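Local coordinates for protein omega-class glutathione S-transferase (Bombyx mori, PDB 3WD6) that binds glutathione and, as an omega-class member of the glutathione transferase superfamily, probably catalyses glutathione-dependent transfer and dehydroascorbate reduction, at residues A41-L46 and Y90-T95; K51-E56 and E101-R106; I121-S126 and Y180-W185. All blocks are in the same frame, centred on the assembly; numbering follows the deposited sequence.

Contact 1 (A41-L46 and Y90-T95). With GSH (glutathione), chain J.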
# COMPACT_ATOMS: atom_id res chain seq x y z
N ALA A 41 2.60 0.41 -4.29
CA ALA A 41 1.69 0.16 -5.40
C ALA A 41 0.29 -0.17 -4.89
O ALA A 41 -0.71 0.14 -5.55
CB ALA A 41 2.24 -0.95 -6.27
N GLN A 42 0.20 -0.78 -3.70
CA GLN A 42 -1.11 -1.12 -3.12
C GLN A 42 -2.01 0.12 -2.92
O GLN A 42 -3.24 0.05 -3.08
CB GLN A 42 -0.97 -1.88 -1.80
CG GLN A 42 -2.30 -2.42 -1.27
CD GLN A 42 -2.15 -3.20 0.03
OE1 GLN A 42 -1.03 -3.30 0.58
NE2 GLN A 42 -3.27 -3.74 0.55
N ARG A 43 -1.39 1.25 -2.59
CA ARG A 43 -2.10 2.52 -2.49
C ARG A 43 -2.90 2.80 -3.75
O ARG A 43 -4.06 3.24 -3.68
CB ARG A 43 -1.11 3.67 -2.26
CG ARG A 43 -0.55 3.71 -0.88
CD ARG A 43 0.60 4.66 -0.85
NE ARG A 43 0.90 5.09 0.51
CZ ARG A 43 1.89 5.91 0.82
NH1 ARG A 43 2.70 6.37 -0.14
NH2 ARG A 43 2.07 6.27 2.10
N THR A 44 -2.28 2.56 -4.91
CA THR A 44 -2.93 2.86 -6.18
C THR A 44 -4.10 1.89 -6.42
O THR A 44 -5.19 2.31 -6.81
CB THR A 44 -1.91 2.83 -7.33
OG1 THR A 44 -0.87 3.79 -7.08
CG2 THR A 44 -2.60 3.14 -8.66
N ILE A 45 -3.88 0.59 -6.17
CA ILE A 45 -4.95 -0.42 -6.23
C ILE A 45 -6.15 -0.09 -5.33
O ILE A 45 -7.31 -0.15 -5.76
CB ILE A 45 -4.43 -1.81 -5.77
CG1 ILE A 45 -3.14 -2.20 -6.52
CG2 ILE A 45 -5.51 -2.86 -5.91
CD1 ILE A 45 -3.33 -2.31 -8.02
N LEU A 46 -5.87 0.25 -4.07
CA LEU A 46 -6.94 0.56 -3.12
C LEU A 46 -7.78 1.70 -3.67
O LEU A 46 -9.01 1.61 -3.73
CB LEU A 46 -6.37 0.97 -1.75
CG LEU A 46 -5.63 -0.13 -0.99
CD1 LEU A 46 -5.02 0.42 0.27
CD2 LEU A 46 -6.57 -1.33 -0.69
N TYR A 90 3.78 8.36 -12.00
CA TYR A 90 4.33 7.46 -10.99
C TYR A 90 4.52 8.22 -9.69
O TYR A 90 4.27 9.43 -9.64
CB TYR A 90 5.64 6.82 -11.46
CG TYR A 90 6.53 7.76 -12.22
CD1 TYR A 90 6.34 7.98 -13.58
CD2 TYR A 90 7.56 8.44 -11.59
CE1 TYR A 90 7.16 8.84 -14.29
CE2 TYR A 90 8.38 9.31 -12.29
CZ TYR A 90 8.17 9.50 -13.64
OH TYR A 90 8.99 10.37 -14.34
N GLU A 91 4.98 7.51 -8.66
CA GLU A 91 4.94 7.99 -7.28
C GLU A 91 3.53 7.78 -6.74
O GLU A 91 2.59 8.47 -7.16
CB GLU A 91 5.39 9.44 -7.14
CG GLU A 91 6.88 9.62 -7.35
CD GLU A 91 7.70 8.87 -6.31
OE1 GLU A 91 7.47 9.08 -5.09
OE2 GLU A 91 8.56 8.06 -6.72
N SER A 92 3.40 6.82 -5.83
CA SER A 92 2.11 6.33 -5.39
C SER A 92 1.13 7.43 -5.00
O SER A 92 -0.02 7.42 -5.44
CB SER A 92 2.29 5.33 -4.24
OG SER A 92 2.81 5.97 -3.10
N LEU A 93 1.58 8.37 -4.16
CA LEU A 93 0.71 9.45 -3.71
C LEU A 93 0.38 10.42 -4.84
O LEU A 93 -0.68 11.06 -4.84
CB LEU A 93 1.34 10.22 -2.54
CG LEU A 93 1.49 9.43 -1.23
CD1 LEU A 93 2.03 10.33 -0.12
CD2 LEU A 93 0.13 8.80 -0.82
N VAL A 94 1.28 10.53 -5.81
CA VAL A 94 1.00 11.36 -6.97
C VAL A 94 -0.12 10.73 -7.81
O VAL A 94 -1.03 11.43 -8.28
CB VAL A 94 2.25 11.58 -7.82
CG1 VAL A 94 1.90 12.31 -9.10
CG2 VAL A 94 3.29 12.35 -7.00
N THR A 95 -0.05 9.41 -7.96
CA THR A 95 -1.05 8.72 -8.76
C THR A 95 -2.43 8.81 -8.11
O THR A 95 -3.44 9.10 -8.76
CB THR A 95 -0.67 7.26 -8.98
OG1 THR A 95 -0.92 6.53 -7.77
CG2 THR A 95 0.81 7.19 -9.37
N1 GSH J . 8.07 6.94 -3.32
CA1 GSH J . 7.62 5.86 -4.20
C1 GSH J . 6.10 5.74 -4.25
O11 GSH J . 5.50 5.28 -5.28
O12 GSH J . 5.42 6.15 -3.24
CB1 GSH J . 8.27 4.56 -3.74
CG1 GSH J . 7.77 3.28 -4.31
CD1 GSH J . 8.68 2.09 -4.13
OE1 GSH J . 9.59 2.09 -3.30
N2 GSH J . 8.50 0.92 -4.93
CA2 GSH J . 9.44 -0.19 -4.72
C2 GSH J . 10.27 -0.34 -5.98
O2 GSH J . 9.71 -0.25 -7.07
CB2 GSH J . 8.68 -1.45 -4.49
SG2 GSH J . 7.98 -1.73 -2.90
N3 GSH J . 11.69 -0.59 -5.88
CA3 GSH J . 12.49 -0.74 -7.10
C3 GSH J . 13.69 -1.58 -6.98
O31 GSH J . 13.58 -2.79 -6.65
O32 GSH J . 14.82 -1.09 -7.23
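The guanidinium of R43 has L93 over one face, with S92 OG and the glutathione oxygen O12 near its plane at the edge. CD2 of L93 rides 3.6 Å above the outer part of the group, and the leucine CG also approaches NH1. S92 OG lies in the plane itself, where R43 NH1 donates to it at 3.0 Å with an N-H...O angle of 160°, a nearly straight bond. O12 is not bonded to the arginine; S92 OG bridges the two, donating to this carboxylate oxygen at 2.6 Å, while S92 N donates to glutathione O11 at 2.7 Å. R43 reaches this place because its chain runs extended from CG to NE; its NE donates to the backbone O of M181, so a second bond, to helix 177-189, helps to fix its rotation. With chi1 at 66°, S92 OG is tucked over its own backbone, where the hydroxyl can face both the arginine and the ligand. E91, at the N-cap position of helix 92-102, takes the glutathione amine N1 on OE1 at 2.8 Å. Next to R43, T44 meets T95, one turn on from S92, at about a right angle, and T44 OG1 donates to T95 OG1 at 2.8 Å. The T95 hydroxyl in turn donates to S92 O at 2.7 Å, tilted 24° from the carbonyl plane, which gives these buried hydroxyls a directed chain of bonds ending on the ligand-binding residue. The thioredoxin-like domain thus grips the gamma-glutamyl end of glutathione at the start of a helix. The carboxylate has S92 in its first shell and R43 in its second, and the arginine charge and helix N-terminus would be expected to stabilise it.

Contact 2 (K51-E56 and E101-R106)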
# COMPACT_ATOMS: atom_id res chain seq x y z
N LYS A 51 -12.88 3.58 -5.73
CA LYS A 51 -13.55 4.51 -6.65
C LYS A 51 -14.23 3.76 -7.80
O LYS A 51 -14.95 4.35 -8.60
CB LYS A 51 -12.56 5.57 -7.19
CG LYS A 51 -11.95 6.47 -6.10
CD LYS A 51 -10.89 7.43 -6.67
CE LYS A 51 -11.49 8.67 -7.31
NZ LYS A 51 -12.35 9.48 -6.37
N GLN A 52 -14.00 2.45 -7.86
CA GLN A 52 -14.63 1.62 -8.88
C GLN A 52 -14.24 2.04 -10.29
O GLN A 52 -15.06 1.99 -11.21
CB GLN A 52 -16.15 1.67 -8.75
CG GLN A 52 -16.63 1.52 -7.32
CD GLN A 52 -17.48 0.28 -7.12
OE1 GLN A 52 -18.66 0.38 -6.79
NE2 GLN A 52 -16.88 -0.90 -7.34
N ILE A 53 -12.99 2.48 -10.44
CA ILE A 53 -12.42 2.78 -11.75
C ILE A 53 -11.97 1.48 -12.41
O ILE A 53 -11.22 0.69 -11.82
CB ILE A 53 -11.21 3.69 -11.59
CG1 ILE A 53 -11.68 5.09 -11.14
CG2 ILE A 53 -10.39 3.75 -12.88
CD1 ILE A 53 -10.66 5.83 -10.24
N ASP A 54 -12.42 1.24 -13.64
CA ASP A 54 -11.95 0.06 -14.38
C ASP A 54 -10.46 0.22 -14.72
O ASP A 54 -10.01 1.31 -15.10
CB ASP A 54 -12.77 -0.20 -15.64
CG ASP A 54 -12.52 -1.59 -16.22
OD1 ASP A 54 -12.55 -2.57 -15.44
OD2 ASP A 54 -12.26 -1.72 -17.44
N TYR A 55 -9.70 -0.85 -14.55
CA TYR A 55 -8.29 -0.82 -14.87
C TYR A 55 -7.75 -2.22 -15.08
O TYR A 55 -8.48 -3.21 -14.90
CB TYR A 55 -7.48 -0.09 -13.78
CG TYR A 55 -7.43 -0.81 -12.45
CD1 TYR A 55 -8.51 -0.78 -11.58
CD2 TYR A 55 -6.28 -1.51 -12.06
CE1 TYR A 55 -8.46 -1.42 -10.35
CE2 TYR A 55 -6.22 -2.16 -10.83
CZ TYR A 55 -7.32 -2.11 -9.98
OH TYR A 55 -7.30 -2.76 -8.75
N GLU A 56 -6.49 -2.29 -15.48
CA GLU A 56 -5.79 -3.56 -15.65
C GLU A 56 -4.46 -3.45 -14.90
O GLU A 56 -3.94 -2.34 -14.65
CB GLU A 56 -5.53 -3.84 -17.15
CG GLU A 56 -4.76 -2.71 -17.84
CD GLU A 56 -4.34 -3.07 -19.26
OE1 GLU A 56 -3.38 -2.44 -19.78
OE2 GLU A 56 -4.97 -3.96 -19.86
N GLU A 101 -8.66 13.68 -8.44
CA GLU A 101 -9.02 14.93 -9.14
C GLU A 101 -9.84 14.65 -10.40
O GLU A 101 -10.79 15.37 -10.73
CB GLU A 101 -7.77 15.73 -9.50
CG GLU A 101 -7.19 16.52 -8.34
CD GLU A 101 -5.74 16.94 -8.55
OE1 GLU A 101 -5.27 16.92 -9.71
OE2 GLU A 101 -5.06 17.29 -7.55
N VAL A 102 -9.49 13.58 -11.09
CA VAL A 102 -10.06 13.31 -12.39
C VAL A 102 -11.31 12.42 -12.32
O VAL A 102 -12.18 12.51 -13.19
CB VAL A 102 -9.00 12.74 -13.35
CG1 VAL A 102 -9.64 11.99 -14.50
CG2 VAL A 102 -8.12 13.87 -13.85
N TYR A 103 -11.40 11.57 -11.31
CA TYR A 103 -12.63 10.80 -11.09
C TYR A 103 -13.37 11.31 -9.84
O TYR A 103 -13.01 10.98 -8.71
CB TYR A 103 -12.35 9.30 -10.96
CG TYR A 103 -11.74 8.65 -12.20
CD1 TYR A 103 -10.36 8.61 -12.38
CD2 TYR A 103 -12.55 8.04 -13.16
CE1 TYR A 103 -9.79 8.00 -13.49
CE2 TYR A 103 -11.99 7.42 -14.28
CZ TYR A 103 -10.61 7.41 -14.44
OH TYR A 103 -10.05 6.80 -15.56
N PRO A 104 -14.44 12.09 -10.06
CA PRO A 104 -15.10 12.82 -8.97
C PRO A 104 -15.89 11.91 -8.00
O PRO A 104 -16.04 12.24 -6.83
CB PRO A 104 -16.06 13.77 -9.71
CG PRO A 104 -16.44 12.99 -10.97
CD PRO A 104 -15.17 12.21 -11.35
N LYS A 105 -16.42 10.80 -8.48
CA LYS A 105 -17.16 9.92 -7.58
C LYS A 105 -16.27 9.28 -6.51
O LYS A 105 -15.09 8.99 -6.74
CB LYS A 105 -17.93 8.85 -8.36
CG LYS A 105 -19.07 9.46 -9.16
CD LYS A 105 -19.77 8.42 -10.01
CE LYS A 105 -20.47 9.11 -11.18
NZ LYS A 105 -21.31 8.15 -11.96
N ARG A 106 -16.87 9.07 -5.33
CA ARG A 106 -16.15 8.54 -4.18
C ARG A 106 -14.85 9.33 -3.93
O ARG A 106 -13.75 8.80 -4.03
CB ARG A 106 -15.87 7.04 -4.37
CG ARG A 106 -15.28 6.35 -3.15
CD ARG A 106 -16.36 6.01 -2.13
NE ARG A 106 -15.88 5.02 -1.15
CZ ARG A 106 -15.03 5.31 -0.16
NH1 ARG A 106 -14.64 4.34 0.69
NH2 ARG A 106 -14.57 6.56 -0.02
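K51 NZ donates to three backbone carbonyls of the turn that follows helix 92-102: Y103 O at 2.9 Å, K105 O at 2.8 Å and R106 O at 2.8 Å. The ammonium meets Y103 O almost end-on (C=O...N angle 164°), stands tilted from the carbonyl plane of K105, and lies 62° out of that of R106, the least well directed approach. Two bends near the lysine end curl it into this cluster of carbonyl oxygens. D100 adds a salt bridge, so four acceptors surround NZ, which cannot give each its own straight bond. With the chain cut back to an alanine, these carbonyls and the D100 carboxylate are likely to lose their common cation, and the turn a tie to helix 39-51. Outward from NZ, K51 CE packs on Y103 CB at 3.8 Å. Beside it I53 covers one face of the Y103 ring: its CG1 stands 3.7 Å from the centroid and 12° off the normal, a CH-pi contact, and CD1 reaches Y103 CD1 at 3.5 Å. The chain leaves helix 39-51 through a Schellman motif, with Q52 at positive phi, and K51 just before it ties together two helix exits of the thioredoxin-like domain.

Contact 3 (I121-S126 and Y180-W185)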
# COMPACT_ATOMS: atom_id res chain seq x y z
N ILE A 121 -0.96 14.90 6.54
CA ILE A 121 -0.16 14.80 7.75
C ILE A 121 -0.27 13.39 8.33
O ILE A 121 0.74 12.71 8.58
CB ILE A 121 -0.59 15.88 8.78
CG1 ILE A 121 -0.14 17.26 8.26
CG2 ILE A 121 -0.01 15.59 10.18
CD1 ILE A 121 -0.73 18.47 8.99
N ILE A 122 -1.50 12.93 8.53
CA ILE A 122 -1.70 11.58 8.99
C ILE A 122 -0.89 10.56 8.18
O ILE A 122 -0.17 9.74 8.75
CB ILE A 122 -3.18 11.23 9.00
CG1 ILE A 122 -3.85 11.97 10.16
CG2 ILE A 122 -3.37 9.70 9.13
CD1 ILE A 122 -5.36 12.10 10.03
N VAL A 123 -0.98 10.61 6.85
CA VAL A 123 -0.21 9.70 6.01
C VAL A 123 1.29 9.78 6.32
O VAL A 123 1.94 8.73 6.43
CB VAL A 123 -0.40 9.99 4.52
CG1 VAL A 123 0.59 9.14 3.71
CG2 VAL A 123 -1.83 9.72 4.11
N GLU A 124 1.83 11.00 6.43
CA GLU A 124 3.25 11.20 6.77
C GLU A 124 3.55 10.57 8.10
O GLU A 124 4.60 9.96 8.28
CB GLU A 124 3.62 12.69 6.89
CG GLU A 124 4.58 13.22 5.83
CD GLU A 124 5.85 12.38 5.63
OE1 GLU A 124 6.68 12.28 6.57
OE2 GLU A 124 6.03 11.83 4.50
N ALA A 125 2.62 10.73 9.05
CA ALA A 125 2.77 10.09 10.35
C ALA A 125 3.08 8.57 10.26
O ALA A 125 3.61 7.99 11.21
CB ALA A 125 1.54 10.37 11.25
N SER A 126 2.77 7.91 9.14
CA SER A 126 3.10 6.48 9.08
C SER A 126 4.53 6.12 8.60
O SER A 126 4.89 4.93 8.53
CB SER A 126 2.06 5.70 8.27
OG SER A 126 2.22 5.95 6.88
N TYR A 180 -6.73 4.71 3.31
CA TYR A 180 -6.18 3.86 2.26
C TYR A 180 -4.68 4.02 2.11
O TYR A 180 -3.98 3.04 1.79
CB TYR A 180 -6.85 4.12 0.92
CG TYR A 180 -8.25 3.55 0.83
CD1 TYR A 180 -8.54 2.26 1.30
CD2 TYR A 180 -9.30 4.31 0.30
CE1 TYR A 180 -9.83 1.73 1.23
CE2 TYR A 180 -10.60 3.80 0.23
CZ TYR A 180 -10.85 2.50 0.69
OH TYR A 180 -12.13 1.98 0.60
N MET A 181 -4.17 5.23 2.33
CA MET A 181 -2.76 5.51 2.02
C MET A 181 -1.81 4.97 3.10
O MET A 181 -0.61 4.80 2.87
CB MET A 181 -2.50 7.00 1.74
CG MET A 181 -3.19 7.53 0.49
SD MET A 181 -2.76 6.63 -1.02
CE MET A 181 -4.13 5.47 -1.15
N ILE A 182 -2.36 4.67 4.28
CA ILE A 182 -1.55 4.06 5.31
C ILE A 182 -1.87 2.57 5.43
O ILE A 182 -1.08 1.79 5.99
CB ILE A 182 -1.70 4.77 6.69
CG1 ILE A 182 -3.05 4.47 7.35
CG2 ILE A 182 -1.51 6.29 6.53
CD1 ILE A 182 -3.31 5.31 8.63
N TRP A 183 -3.01 2.16 4.89
CA TRP A 183 -3.48 0.79 5.08
C TRP A 183 -2.44 -0.33 4.80
O TRP A 183 -2.36 -1.31 5.55
CB TRP A 183 -4.76 0.50 4.26
CG TRP A 183 -5.03 -0.96 4.29
CD1 TRP A 183 -4.87 -1.86 3.27
CD2 TRP A 183 -5.40 -1.72 5.44
NE1 TRP A 183 -5.17 -3.14 3.70
CE2 TRP A 183 -5.49 -3.07 5.04
CE3 TRP A 183 -5.70 -1.38 6.76
CZ2 TRP A 183 -5.86 -4.10 5.92
CZ3 TRP A 183 -6.07 -2.40 7.64
CH2 TRP A 183 -6.13 -3.74 7.22
N PRO A 184 -1.65 -0.20 3.73
CA PRO A 184 -0.78 -1.34 3.39
C PRO A 184 0.14 -1.76 4.54
O PRO A 184 0.50 -2.95 4.69
CB PRO A 184 0.06 -0.81 2.22
CG PRO A 184 -0.83 0.24 1.58
CD PRO A 184 -1.54 0.90 2.74
N TRP A 185 0.55 -0.79 5.35
CA TRP A 185 1.45 -1.12 6.44
C TRP A 185 0.71 -1.80 7.56
O TRP A 185 1.24 -2.74 8.16
CB TRP A 185 2.31 0.07 6.86
CG TRP A 185 3.26 0.33 5.75
CD1 TRP A 185 4.48 -0.27 5.56
CD2 TRP A 185 3.03 1.15 4.59
NE1 TRP A 185 5.04 0.17 4.38
CE2 TRP A 185 4.18 1.04 3.77
CE3 TRP A 185 1.99 1.99 4.19
CZ2 TRP A 185 4.31 1.73 2.56
CZ3 TRP A 185 2.12 2.69 2.99
CH2 TRP A 185 3.27 2.55 2.19
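I182 lays its CG2 methyl against the backbone of helix 113-125, 3.7 Å from V123 CA, and the same methyl comes within 3.8 Å of S126 OG. Its chi1 of 73° swings CG1 over its own main chain and leaves CG2, opposite the carbonyl carbon, as the branch that comes closest to the other helix. V123 CG2 touches M181 CB at 3.7 Å, the two side chains running next to one another in a common direction. A looser apolar contact, I122 CG2 to I182 CD1 at 4.4 Å, extends the interface. S126 OG faces the isoleucine yet has its polar needs met: it donates to V123 O at 2.8 Å, in the carbonyl plane, and is also hydrogen-bonded to Q130. V123 O accepts from S126 N as well, a double grip where the chain passes from V123 to S126. The two segments run nearly parallel, their axes 9.1 Å apart at an angle of 12°. Around them, I122 and I182 reach helix 145-165, touching Q161 and I158 respectively, whereas V123 rests on R43 of helix 39-51; the pair therefore lies between another helix of the helical domain and the thioredoxin-like domain.

In the fold
Contacts 1 and 2 both join helix 39-51, or the loop just after it, to helix 92-102 or the turn that follows it, with centres 13 Å apart; their segments alternate along the chain, and all four fall in the N-terminal thioredoxin-like domain. The two contacts touch where I45 CG2 packs on Y55 OH (3.4 Å). Contact 3 comes later in sequence and pairs helices 113-125 and 177-189 of the helical part. Its centre is 12 Å from contact 1 and 20 Å from contact 2. R43 is one direct tie, so the arginine behind the glutathione carboxylate also spans the domain interface; R106, packing on Y180, links contact 2 to contact 3 away from the ligand.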